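Local coordinates for lectin 2 (PDB 4TQJ), which binds glycans, specifically recognising N-acetylglucosamine at their non-reducing ends, as a dimeric fungal lectin with a beta-propeller fold, at residues A[66-74]-A[84-93]. The protein carries 1 engineered substitution. Sequence-based numbering, arbitrary orientation.
Sequences TTGTGKGDI and VSVNNGKNTF
D73 and N87 hold together the open end of the hairpin formed by strands 73-77 and 82-85, where each side chain bonds to the backbone of the other segment. D73 OD1 takes the backbone N-H of N87 (2.8 Å to N87 N) through its anti lone pair. OD2 turns back into its own loop: T66 N meets it nearly head-on, while T66 OG1 donates from above the carboxylate plane, 46° out of it. In return the N87 side chain, extended with CG anti to the backbone N (chi1 180°), lays its amide beside K71 CB and lets ND2 donate to G72 O at 3.2 Å, almost in the amide plane. Its OD1 closes an Asx turn on G89 N. The same G72 O meets the edge of the F93 ring, 3.3 Å from CE1, while the I74 side chain crosses F93 at about a right angle, with I74 CG1 3.9 Å from F93 CD1. Further into the hairpin, I74 and S85 form an antiparallel hydrogen-bonded pair, their CB atoms 3.9 Å apart on the same face. K71 runs its CG past G89 CA, then carries its ammonium away to a salt bridge with D402. One water donates to both D73 OD1 (2.6 Å) and N87 O and accepts from T67 OG1. The contact thus joins the two middle strands of a four-stranded propeller blade, and the donors converging on buried D73 would probably stabilise its carboxylate as an anion.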
loop_
_atom_site.group_PDB
_atom_site.type_symbol
_atom_site.label_atom_id
_atom_site.label_comp_id
_atom_site.label_asym_id
_atom_site.label_seq_id
_atom_site.Cartn_x
_atom_site.Cartn_y
_atom_site.Cartn_z
ATOM N N THR A 66 -3.417 13.298 -7.734
ATOM C CA THR A 66 -3.328 14.371 -8.711
ATOM C C THR A 66 -2.136 14.238 -9.654
ATOM O O THR A 66 -1.976 15.051 -10.558
ATOM C CB THR A 66 -3.232 15.743 -8.030
ATOM O OG1 THR A 66 -1.976 15.846 -7.353
ATOM C CG2 THR A 66 -4.372 15.929 -7.031
ATOM N N THR A 67 -1.301 13.228 -9.459
ATOM C CA THR A 67 -0.090 13.122 -10.274
ATOM C C THR A 67 -0.070 11.877 -11.143
ATOM O O THR A 67 0.635 11.831 -12.141
ATOM C CB THR A 67 1.187 13.150 -9.419
ATOM O OG1 THR A 67 1.208 12.018 -8.534
ATOM C CG2 THR A 67 1.270 14.443 -8.617
ATOM N N GLY A 68 -0.830 10.863 -10.751
ATOM C CA GLY A 68 -0.939 9.653 -11.536
ATOM C C GLY A 68 -0.047 8.533 -11.040
ATOM O O GLY A 68 0.041 7.482 -11.673
ATOM N N THR A 69 0.611 8.750 -9.906
ATOM C CA THR A 69 1.494 7.740 -9.320
ATOM C C THR A 69 0.743 6.606 -8.633
ATOM O O THR A 69 1.303 5.538 -8.381
ATOM C CB THR A 69 2.415 8.360 -8.264
ATOM O OG1 THR A 69 1.617 8.908 -7.207
ATOM C CG2 THR A 69 3.253 9.461 -8.875
ATOM N N GLY A 70 -0.520 6.847 -8.308
ATOM C CA GLY A 70 -1.284 5.891 -7.536
ATOM C C GLY A 70 -1.205 6.229 -6.062
ATOM O O GLY A 70 -1.809 5.556 -5.233
ATOM N N LYS A 71 -0.454 7.273 -5.736
ATOM C CA LYS A 71 -0.350 7.736 -4.352
ATOM C C LYS A 71 -1.234 8.958 -4.113
ATOM O O LYS A 71 -1.230 9.899 -4.899
ATOM C CB LYS A 71 1.100 8.071 -3.995
ATOM C CG LYS A 71 1.940 6.891 -3.517
ATOM C CD LYS A 71 1.968 5.774 -4.534
ATOM C CE LYS A 71 3.172 4.864 -4.319
ATOM N NZ LYS A 71 2.772 3.470 -3.987
ATOM N N GLY A 72 -1.987 8.946 -3.020
ATOM C CA GLY A 72 -2.890 10.039 -2.719
ATOM C C GLY A 72 -2.227 11.284 -2.167
ATOM O O GLY A 72 -1.439 11.226 -1.226
ATOM N N ASP A 73 -2.572 12.419 -2.759
ATOM C CA ASP A 73 -2.014 13.704 -2.398
ATOM C C ASP A 73 -3.035 14.488 -1.609
ATOM O O ASP A 73 -4.239 14.241 -1.737
ATOM C CB ASP A 73 -1.683 14.483 -3.666
ATOM C CG ASP A 73 -0.862 13.671 -4.636
ATOM O OD1 ASP A 73 0.211 13.190 -4.226
ATOM O OD2 ASP A 73 -1.302 13.500 -5.794
ATOM N N ILE A 74 -2.552 15.437 -0.811
ATOM C CA ILE A 74 -3.417 16.340 -0.069
ATOM C C ILE A 74 -3.847 17.469 -0.971
ATOM O O ILE A 74 -3.013 18.117 -1.600
ATOM C CB ILE A 74 -2.685 16.968 1.118
ATOM C CG1 ILE A 74 -2.009 15.890 1.962
ATOM C CG2 ILE A 74 -3.646 17.798 1.952
ATOM C CD1 ILE A 74 -2.956 14.921 2.567
ATOM N N VAL A 84 -1.815 21.827 -3.477
ATOM C CA VAL A 84 -1.571 20.395 -3.410
ATOM C C VAL A 84 -0.265 20.064 -2.694
ATOM O O VAL A 84 0.760 20.695 -2.947
ATOM C CB VAL A 84 -1.501 19.769 -4.827
ATOM C CG1 VAL A 84 -1.159 18.282 -4.742
ATOM C CG2 VAL A 84 -2.800 19.989 -5.587
ATOM N N SER A 85 -0.314 19.079 -1.802
ATOM C CA SER A 85 0.890 18.501 -1.210
ATOM C C SER A 85 1.100 17.097 -1.750
ATOM O O SER A 85 0.397 16.156 -1.380
ATOM C CB SER A 85 0.811 18.462 0.320
ATOM O OG SER A 85 1.138 19.720 0.886
ATOM N N VAL A 86 2.083 16.958 -2.625
ATOM C CA VAL A 86 2.319 15.694 -3.292
ATOM C C VAL A 86 2.866 14.618 -2.355
ATOM O O VAL A 86 3.845 14.834 -1.647
ATOM C CB VAL A 86 3.236 15.899 -4.514
ATOM C CG1 VAL A 86 3.622 14.553 -5.130
ATOM C CG2 VAL A 86 2.541 16.799 -5.538
ATOM N N ASN A 87 2.204 13.465 -2.342
ATOM C CA ASN A 87 2.692 12.266 -1.660
ATOM C C ASN A 87 3.881 11.670 -2.429
ATOM O O ASN A 87 3.698 11.101 -3.504
ATOM C CB ASN A 87 1.549 11.252 -1.592
ATOM C CG ASN A 87 1.929 9.948 -0.907
ATOM O OD1 ASN A 87 3.102 9.603 -0.748
ATOM N ND2 ASN A 87 0.912 9.197 -0.522
ATOM N N ASN A 88 5.093 11.798 -1.891
ATOM C CA ASN A 88 6.293 11.371 -2.619
ATOM C C ASN A 88 6.412 9.857 -2.784
ATOM O O ASN A 88 7.426 9.351 -3.281
ATOM C CB ASN A 88 7.568 11.931 -1.976
ATOM C CG ASN A 88 8.179 10.977 -0.949
ATOM O OD1 ASN A 88 7.464 10.359 -0.156
ATOM N ND2 ASN A 88 9.510 10.847 -0.971
ATOM N N GLY A 89 5.389 9.127 -2.356
ATOM C CA GLY A 89 5.429 7.679 -2.434
ATOM C C GLY A 89 5.870 7.054 -1.125
ATOM O O GLY A 89 5.102 6.329 -0.486
ATOM N N LYS A 90 7.103 7.341 -0.716
ATOM C CA LYS A 90 7.662 6.755 0.506
ATOM C C LYS A 90 7.328 7.554 1.765
ATOM O O LYS A 90 8.199 8.196 2.351
ATOM C CB LYS A 90 9.177 6.566 0.388
ATOM C CG LYS A 90 9.836 7.404 -0.694
ATOM C CD LYS A 90 10.927 6.608 -1.418
ATOM C CE LYS A 90 11.441 7.333 -2.663
ATOM N NZ LYS A 90 12.135 8.619 -2.333
ATOM N N ASN A 91 6.060 7.503 2.164
ATOM C CA ASN A 91 5.566 8.137 3.391
ATOM C C ASN A 91 6.048 9.557 3.662
ATOM O O ASN A 91 6.310 9.913 4.813
ATOM C CB ASN A 91 5.829 7.259 4.623
ATOM C CG ASN A 91 4.823 7.513 5.739
ATOM O OD1 ASN A 91 3.632 7.739 5.481
ATOM N ND2 ASN A 91 5.292 7.488 6.981
ATOM N N THR A 92 6.147 10.366 2.610
ATOM C CA THR A 92 6.501 11.775 2.744
ATOM C C THR A 92 5.587 12.650 1.888
ATOM O O THR A 92 5.360 12.346 0.718
ATOM C CB THR A 92 7.959 12.036 2.305
ATOM O OG1 THR A 92 8.858 11.231 3.082
ATOM C CG2 THR A 92 8.315 13.505 2.463
ATOM N N PHE A 93 5.088 13.743 2.465
ATOM C CA PHE A 93 4.209 14.671 1.755
ATOM C C PHE A 93 4.844 16.048 1.650
ATOM O O PHE A 93 5.354 16.575 2.635
ATOM C CB PHE A 93 2.864 14.786 2.468
ATOM C CG PHE A 93 2.033 13.532 2.404
ATOM C CD1 PHE A 93 1.005 13.414 1.480
ATOM C CD2 PHE A 93 2.282 12.472 3.262
ATOM C CE1 PHE A 93 0.239 12.264 1.415
ATOM C CE2 PHE A 93 1.522 11.315 3.198
ATOM C CZ PHE A 93 0.500 11.210 2.272
HETATM O O HOH W 1 1.878 11.540 -5.459
HETATM O O HOH W 2 4.056 9.231 -5.337
#